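Long-range contact in ribosomal RNA small subunit methyltransferase D (Escherichia coli, PDB 2FPO), which methylates the N2 atom of guanine 966 of 16S rRNA in the assembled 30S particle, using S-adenosyl-L-methionine as methyl donor: residues A77-S90 against N104-L116. Residues are numbered along the deposited sequence; the frame is centred on the assembly and turned at random.
Sequences AAGATLIEMDRAVS and NARVVNSNAMSFL
Leu82 sits between Arg106 and Val108 in a parallel ladder of strands 79-83 and 105-108, whose axes differ by 16° in direction. Leu82 N gives its hydrogen to Arg106 O, and Leu82 O takes one from Val108 N at 2.9 Å. The bonds from Ala80 N to Asn104 O, Arg106 N to Ala80 O and Glu84 N to Val108 O continue the ladder, and Ser110 N to Glu84 O adds a weak one.

Polar side chains add to this. At the start of the ladder, Asn104 ND2 donates to Ala78 O at 3.0 Å, coming from above the carbonyl plane, while a water links the same ND2 to Ala77 O. On the sheet face shared with Ile83 and Val108, the Arg106 chain bends at chi3 (70°) and brings NH2 back to Thr81 OG1, 3.0 Å away; the hydroxyl sits at the guanidinium edge, near its plane. Thr81 CG2 meanwhile rests 3.9 Å from Arg106 CD. A valine in place of Thr81 would probably leave Arg106 NH2 without its hydroxyl acceptor and the guanidinium freer to swing.

The apolar contacts centre on Ile83. Its CD1 stands over the middle of the Phe115 ring, 3.7 Å from the centroid, in a CH-pi contact, and also touches Val108 CB at 3.7 Å. Phe115 CG, anti to the backbone N (chi1 180°), directs the ring from helix 112-116 toward the sheet; Trp149 meets the same ring. On the opposite face of the sheet, with Leu82, Val107 packs against Leu93, Ile94 and Leu97 of helix 87-99.

Strand 79-83, helix 87-99 and strand 105-108 thus form a beta-alpha-beta unit at one edge of the seven-stranded sheet, whose 3-2-1-4-5-7-6 order is that of the Rossmann-like class I methyltransferase fold.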
ATOM      1  N   ALA A  77       1.101 -11.086  -6.406  1.00 30.25           N
ATOM      2  CA  ALA A  77       1.184 -11.103  -4.952  1.00 30.00           C
ATOM      3  C   ALA A  77       0.472 -12.367  -4.475  1.00 29.23           C
ATOM      4  O   ALA A  77      -0.552 -12.732  -5.028  1.00 28.78           O
ATOM      5  CB  ALA A  77       0.505  -9.855  -4.347  1.00 29.91           C
ATOM      6  N   ALA A  78       1.025 -13.021  -3.458  1.00 29.67           N
ATOM      7  CA  ALA A  78       0.402 -14.177  -2.806  1.00 28.64           C
ATOM      8  C   ALA A  78      -0.873 -13.755  -2.071  1.00 28.49           C
ATOM      9  O   ALA A  78      -1.899 -14.462  -2.114  1.00 27.79           O
ATOM     10  CB  ALA A  78       1.389 -14.815  -1.837  1.00 29.30           C
ATOM     11  N   GLY A  79      -0.825 -12.595  -1.418  1.00 27.57           N
ATOM     12  CA  GLY A  79      -2.003 -12.096  -0.713  1.00 27.84           C
ATOM     13  C   GLY A  79      -1.901 -10.606  -0.378  1.00 27.53           C
ATOM     14  O   GLY A  79      -0.799 -10.028  -0.384  1.00 25.92           O
ATOM     15  N   ALA A  80      -3.062 -10.002  -0.122  1.00 26.75           N
ATOM     16  CA  ALA A  80      -3.156  -8.579   0.233  1.00 26.50           C
ATOM     17  C   ALA A  80      -4.262  -8.332   1.240  1.00 26.92           C
ATOM     18  O   ALA A  80      -5.431  -8.696   1.027  1.00 26.73           O
ATOM     19  CB  ALA A  80      -3.376  -7.715  -0.987  1.00 26.15           C
ATOM     20  N   THR A  81      -3.881  -7.704   2.335  1.00 26.31           N
ATOM     21  CA  THR A  81      -4.842  -7.215   3.305  1.00 27.03           C
ATOM     22  C   THR A  81      -4.967  -5.708   3.062  1.00 27.02           C
ATOM     23  O   THR A  81      -3.960  -4.974   3.036  1.00 25.07           O
ATOM     24  CB  THR A  81      -4.376  -7.523   4.720  1.00 27.55           C
ATOM     25  OG1 THR A  81      -4.336  -8.943   4.875  1.00 27.07           O
ATOM     26  CG2 THR A  81      -5.325  -6.899   5.772  1.00 25.42           C
ATOM     27  N   LEU A  82      -6.202  -5.279   2.823  1.00 25.94           N
ATOM     28  CA  LEU A  82      -6.470  -3.916   2.373  1.00 26.46           C
ATOM     29  C   LEU A  82      -7.300  -3.188   3.435  1.00 25.93           C
ATOM     30  O   LEU A  82      -8.419  -3.571   3.701  1.00 26.39           O
ATOM     31  CB  LEU A  82      -7.208  -3.925   1.022  1.00 25.63           C
ATOM     32  CG  LEU A  82      -6.539  -4.770  -0.091  1.00 27.20           C
ATOM     33  CD1 LEU A  82      -7.429  -4.866  -1.333  1.00 24.96           C
ATOM     34  CD2 LEU A  82      -5.162  -4.231  -0.470  1.00 25.62           C
ATOM     35  N   ILE A  83      -6.736  -2.138   4.021  1.00 25.00           N
ATOM     36  CA  ILE A  83      -7.354  -1.457   5.157  1.00 24.75           C
ATOM     37  C   ILE A  83      -7.948  -0.112   4.686  1.00 25.55           C
ATOM     38  O   ILE A  83      -7.259   0.671   4.034  1.00 23.73           O
ATOM     39  CB  ILE A  83      -6.359  -1.157   6.326  1.00 24.92           C
ATOM     40  CG1 ILE A  83      -5.501  -2.381   6.706  1.00 22.70           C
ATOM     41  CG2 ILE A  83      -7.151  -0.634   7.580  1.00 26.36           C
ATOM     42  CD1 ILE A  83      -6.339  -3.649   6.956  1.00 23.41           C
ATOM     43  N   GLU A  84      -9.220   0.128   4.996  1.00 25.83           N
ATOM     44  CA  GLU A  84      -9.877   1.313   4.474  1.00 26.83           C
ATOM     45  C   GLU A  84     -10.929   1.809   5.436  1.00 27.41           C
ATOM     46  O   GLU A  84     -11.867   1.083   5.759  1.00 28.78           O
ATOM     47  CB  GLU A  84     -10.453   1.066   3.059  1.00 26.07           C
ATOM     48  CG  GLU A  84     -11.373   2.241   2.518  1.00 28.16           C
ATOM     49  CD  GLU A  84     -10.639   3.582   2.442  1.00 29.78           C
ATOM     50  OE1 GLU A  84      -9.439   3.581   2.016  1.00 30.41           O
ATOM     51  OE2 GLU A  84     -11.223   4.638   2.842  1.00 30.50           O
HETATM   52  N   MSE A  85     -10.786   3.066   5.864  1.00 27.47           N
HETATM   53  CA  MSE A  85     -11.664   3.700   6.856  0.60 29.54           C
HETATM   54  C   MSE A  85     -13.081   3.971   6.328  1.00 26.43           C
HETATM   55  O   MSE A  85     -14.055   3.870   7.072  1.00 25.42           O
HETATM   56  CB  MSE A  85     -11.019   5.008   7.370  0.60 29.50           C
HETATM   57  CG  MSE A  85     -11.652   5.621   8.641  0.60 30.69           C
HETATM   58 SE   MSE A  85     -12.941   7.073   8.289  0.48 41.27          SE
HETATM   59  CE  MSE A  85     -11.897   8.550   8.809  0.60 32.37           C
ATOM     60  N   ASP A  86     -13.185   4.345   5.054  1.00 25.17           N
ATOM     61  CA  ASP A  86     -14.479   4.710   4.464  1.00 25.31           C
ATOM     62  C   ASP A  86     -15.344   3.462   4.147  1.00 24.53           C
ATOM     63  O   ASP A  86     -14.943   2.606   3.345  1.00 22.91           O
ATOM     64  CB  ASP A  86     -14.275   5.563   3.201  1.00 25.42           C
ATOM     65  CG  ASP A  86     -15.568   6.177   2.693  1.00 26.63           C
ATOM     66  OD1 ASP A  86     -16.518   5.434   2.323  1.00 26.77           O
ATOM     67  OD2 ASP A  86     -15.666   7.418   2.696  1.00 30.24           O
ATOM     68  N   ARG A  87     -16.509   3.367   4.799  1.00 23.91           N
ATOM     69  CA  ARG A  87     -17.372   2.186   4.639  1.00 24.13           C
ATOM     70  C   ARG A  87     -17.820   1.997   3.173  1.00 23.31           C
ATOM     71  O   ARG A  87     -17.795   0.884   2.653  1.00 22.84           O
ATOM     72  CB  ARG A  87     -18.580   2.214   5.600  1.00 23.47           C
ATOM     73  CG  ARG A  87     -19.456   0.914   5.573  1.00 24.85           C
ATOM     74  CD  ARG A  87     -20.890   1.140   6.041  1.00 28.04           C
ATOM     75  NE  ARG A  87     -21.531   2.144   5.197  1.00 33.81           N
ATOM     76  CZ  ARG A  87     -22.066   3.275   5.647  1.00 35.33           C
ATOM     77  NH1 ARG A  87     -22.589   4.142   4.789  1.00 34.44           N
ATOM     78  NH2 ARG A  87     -22.092   3.530   6.950  1.00 35.02           N
ATOM     79  N   ALA A  88     -18.268   3.072   2.526  1.00 22.68           N
ATOM     80  CA  ALA A  88     -18.682   3.007   1.124  1.00 22.29           C
ATOM     81  C   ALA A  88     -17.533   2.540   0.184  1.00 22.56           C
ATOM     82  O   ALA A  88     -17.733   1.724  -0.718  1.00 20.89           O
ATOM     83  CB  ALA A  88     -19.247   4.339   0.689  1.00 22.21           C
ATOM     84  N   VAL A  89     -16.335   3.064   0.423  1.00 22.58           N
ATOM     85  CA  VAL A  89     -15.164   2.747  -0.360  1.00 24.13           C
ATOM     86  C   VAL A  89     -14.710   1.291  -0.094  1.00 24.08           C
ATOM     87  O   VAL A  89     -14.420   0.571  -1.054  1.00 23.79           O
ATOM     88  CB  VAL A  89     -14.014   3.785  -0.068  1.00 24.33           C
ATOM     89  CG1 VAL A  89     -12.720   3.357  -0.724  1.00 24.24           C
ATOM     90  CG2 VAL A  89     -14.441   5.194  -0.572  1.00 25.82           C
ATOM     91  N   SER A  90     -14.690   0.869   1.182  1.00 24.65           N
ATOM     92  CA  SER A  90     -14.366  -0.528   1.559  0.50 25.25           C
ATOM     93  C   SER A  90     -15.323  -1.505   0.859  1.00 25.24           C
ATOM     94  O   SER A  90     -14.905  -2.545   0.369  1.00 25.82           O
ATOM     95  CB  SER A  90     -14.475  -0.790   3.077  0.50 24.72           C
ATOM     96  OG  SER A  90     -13.864   0.192   3.873  0.50 26.06           O
ATOM     97  N   ASN A 104      -7.596 -14.265  -2.732  1.00 28.30           N
ATOM     98  CA  ASN A 104      -6.369 -14.102  -1.969  1.00 27.41           C
ATOM     99  C   ASN A 104      -6.188 -12.655  -1.455  1.00 26.85           C
ATOM    100  O   ASN A 104      -5.091 -12.106  -1.508  1.00 27.02           O
ATOM    101  CB  ASN A 104      -5.131 -14.571  -2.794  1.00 26.70           C
ATOM    102  CG  ASN A 104      -4.895 -13.734  -4.066  1.00 28.81           C
ATOM    103  OD1 ASN A 104      -5.849 -13.287  -4.717  1.00 28.24           O
ATOM    104  ND2 ASN A 104      -3.624 -13.519  -4.413  1.00 24.66           N
ATOM    105  N   ALA A 105      -7.274 -12.089  -0.924  1.00 25.66           N
ATOM    106  CA  ALA A 105      -7.332 -10.734  -0.393  1.00 25.60           C
ATOM    107  C   ALA A 105      -8.481 -10.572   0.583  1.00 24.36           C
ATOM    108  O   ALA A 105      -9.446 -11.354   0.576  1.00 24.69           O
ATOM    109  CB  ALA A 105      -7.453  -9.714  -1.535  1.00 25.42           C
ATOM    110  N   ARG A 106      -8.377  -9.582   1.452  1.00 23.71           N
ATOM    111  CA  ARG A 106      -9.458  -9.274   2.373  1.00 23.66           C
ATOM    112  C   ARG A 106      -9.478  -7.754   2.548  1.00 24.83           C
ATOM    113  O   ARG A 106      -8.469  -7.043   2.319  1.00 25.80           O
ATOM    114  CB  ARG A 106      -9.229  -9.917   3.735  1.00 23.77           C
ATOM    115  CG  ARG A 106      -7.951  -9.449   4.426  1.00 25.21           C
ATOM    116  CD  ARG A 106      -8.028  -9.748   5.936  1.00 27.81           C
ATOM    117  NE  ARG A 106      -7.953 -11.205   6.218  1.00 27.36           N
ATOM    118  CZ  ARG A 106      -6.829 -11.920   6.276  1.00 28.82           C
ATOM    119  NH1 ARG A 106      -6.886 -13.236   6.588  1.00 29.02           N
ATOM    120  NH2 ARG A 106      -5.649 -11.344   6.044  1.00 27.97           N
ATOM    121  N   VAL A 107     -10.621  -7.248   2.944  1.00 24.30           N
ATOM    122  CA  VAL A 107     -10.765  -5.826   3.134  1.00 23.56           C
ATOM    123  C   VAL A 107     -11.231  -5.682   4.538  1.00 23.94           C
ATOM    124  O   VAL A 107     -12.223  -6.318   4.956  1.00 24.08           O
ATOM    125  CB  VAL A 107     -11.828  -5.235   2.174  1.00 24.04           C
ATOM    126  CG1 VAL A 107     -12.074  -3.759   2.479  1.00 23.08           C
ATOM    127  CG2 VAL A 107     -11.415  -5.470   0.681  1.00 22.63           C
ATOM    128  N   VAL A 108     -10.555  -4.811   5.263  1.00 24.62           N
ATOM    129  CA  VAL A 108     -10.945  -4.507   6.613  1.00 25.31           C
ATOM    130  C   VAL A 108     -11.368  -3.016   6.671  1.00 25.19           C
ATOM    131  O   VAL A 108     -10.597  -2.111   6.308  1.00 24.33           O
ATOM    132  CB  VAL A 108      -9.773  -4.761   7.606  1.00 24.57           C
ATOM    133  CG1 VAL A 108     -10.157  -4.348   9.010  1.00 24.38           C
ATOM    134  CG2 VAL A 108      -9.278  -6.261   7.587  1.00 26.52           C
ATOM    135  N   ASN A 109     -12.583  -2.787   7.156  1.00 24.60           N
ATOM    136  CA  ASN A 109     -13.137  -1.430   7.219  1.00 24.49           C
ATOM    137  C   ASN A 109     -12.698  -0.849   8.545  1.00 24.66           C
ATOM    138  O   ASN A 109     -13.370  -1.009   9.552  1.00 23.13           O
ATOM    139  CB  ASN A 109     -14.664  -1.456   7.093  1.00 25.20           C
ATOM    140  CG  ASN A 109     -15.291  -0.041   7.116  1.00 26.43           C
ATOM    141  OD1 ASN A 109     -14.598   0.985   6.960  1.00 28.04           O
ATOM    142  ND2 ASN A 109     -16.595   0.005   7.309  1.00 25.16           N
ATOM    143  N   SER A 110     -11.543  -0.197   8.556  1.00 25.08           N
ATOM    144  CA  SER A 110     -11.003   0.329   9.818  1.00 27.16           C
ATOM    145  C   SER A 110     -10.109   1.499   9.478  1.00 27.20           C
ATOM    146  O   SER A 110      -9.507   1.543   8.386  1.00 27.36           O
ATOM    147  CB  SER A 110     -10.159  -0.749  10.553  1.00 28.39           C
ATOM    148  OG  SER A 110      -9.505  -0.187  11.714  1.00 28.90           O
ATOM    149  N   ASN A 111      -9.992   2.430  10.393  1.00 28.10           N
ATOM    150  CA  ASN A 111      -8.879   3.366  10.314  1.00 29.24           C
ATOM    151  C   ASN A 111      -7.556   2.640  10.639  1.00 28.92           C
ATOM    152  O   ASN A 111      -7.549   1.630  11.373  1.00 29.41           O
ATOM    153  CB  ASN A 111      -9.126   4.584  11.233  1.00 28.87           C
ATOM    154  CG  ASN A 111      -9.049   4.236  12.713  1.00 33.13           C
ATOM    155  OD1 ASN A 111      -8.004   4.373  13.323  1.00 36.36           O
ATOM    156  ND2 ASN A 111     -10.134   3.709  13.268  1.00 38.53           N
ATOM    157  N   ALA A 112      -6.444   3.150  10.112  1.00 29.44           N
ATOM    158  CA  ALA A 112      -5.145   2.487  10.261  1.00 30.43           C
ATOM    159  C   ALA A 112      -4.581   2.494  11.678  1.00 31.41           C
ATOM    160  O   ALA A 112      -3.937   1.544  12.075  1.00 30.66           O
ATOM    161  CB  ALA A 112      -4.124   3.060   9.285  1.00 30.24           C
HETATM  162  N   MSE A 113      -4.855   3.554  12.439  1.00 32.20           N
HETATM  163  CA  MSE A 113      -4.325   3.694  13.798  1.00 34.09           C
HETATM  164  C   MSE A 113      -4.868   2.639  14.754  1.00 33.23           C
HETATM  165  O   MSE A 113      -4.082   2.052  15.505  1.00 33.16           O
HETATM  166  CB  MSE A 113      -4.629   5.083  14.358  1.00 34.68           C
HETATM  167  CG  MSE A 113      -4.205   6.166  13.398  1.00 41.89           C
HETATM  168 SE   MSE A 113      -2.308   6.490  13.536  0.70 52.97          SE
HETATM  169  CE  MSE A 113      -2.482   7.833  14.837  1.00 53.39           C
ATOM    170  N   SER A 114      -6.188   2.399  14.716  1.00 31.65           N
ATOM    171  CA  SER A 114      -6.814   1.330  15.478  1.00 31.55           C
ATOM    172  C   SER A 114      -6.384  -0.036  14.969  1.00 29.93           C
ATOM    173  O   SER A 114      -6.111  -0.955  15.760  1.00 29.94           O
ATOM    174  CB  SER A 114      -8.348   1.396  15.356  1.00 31.61           C
ATOM    175  OG  SER A 114      -8.813   2.540  16.033  1.00 38.07           O
ATOM    176  N   PHE A 115      -6.368  -0.182  13.652  1.00 28.22           N
ATOM    177  CA  PHE A 115      -6.022  -1.462  13.057  1.00 27.71           C
ATOM    178  C   PHE A 115      -4.603  -1.963  13.379  1.00 27.33           C
ATOM    179  O   PHE A 115      -4.416  -3.141  13.697  1.00 27.17           O
ATOM    180  CB  PHE A 115      -6.248  -1.504  11.543  1.00 26.73           C
ATOM    181  CG  PHE A 115      -5.875  -2.845  10.963  1.00 27.81           C
ATOM    182  CD1 PHE A 115      -6.708  -3.939  11.142  1.00 26.69           C
ATOM    183  CD2 PHE A 115      -4.645  -3.031  10.338  1.00 25.68           C
ATOM    184  CE1 PHE A 115      -6.330  -5.193  10.655  1.00 26.47           C
ATOM    185  CE2 PHE A 115      -4.265  -4.293   9.869  1.00 29.03           C
ATOM    186  CZ  PHE A 115      -5.121  -5.356  10.031  1.00 26.00           C
ATOM    187  N   LEU A 116      -3.614  -1.074  13.265  1.00 26.47           N
ATOM    188  CA  LEU A 116      -2.203  -1.435  13.447  1.00 25.44           C
ATOM    189  C   LEU A 116      -1.779  -1.506  14.907  1.00 25.68           C
ATOM    190  O   LEU A 116      -0.703  -2.031  15.216  1.00 26.26           O
ATOM    191  CB  LEU A 116      -1.278  -0.478  12.650  1.00 24.58           C
ATOM    192  CG  LEU A 116      -1.533  -0.411  11.128  1.00 25.96           C
ATOM    193  CD1 LEU A 116      -0.770   0.733  10.525  1.00 28.05           C
ATOM    194  CD2 LEU A 116      -1.176  -1.784  10.470  1.00 23.75           C
TER
HETATM  195  O   HOH W   1      -2.669 -12.572  -6.946  1.00 34.79           O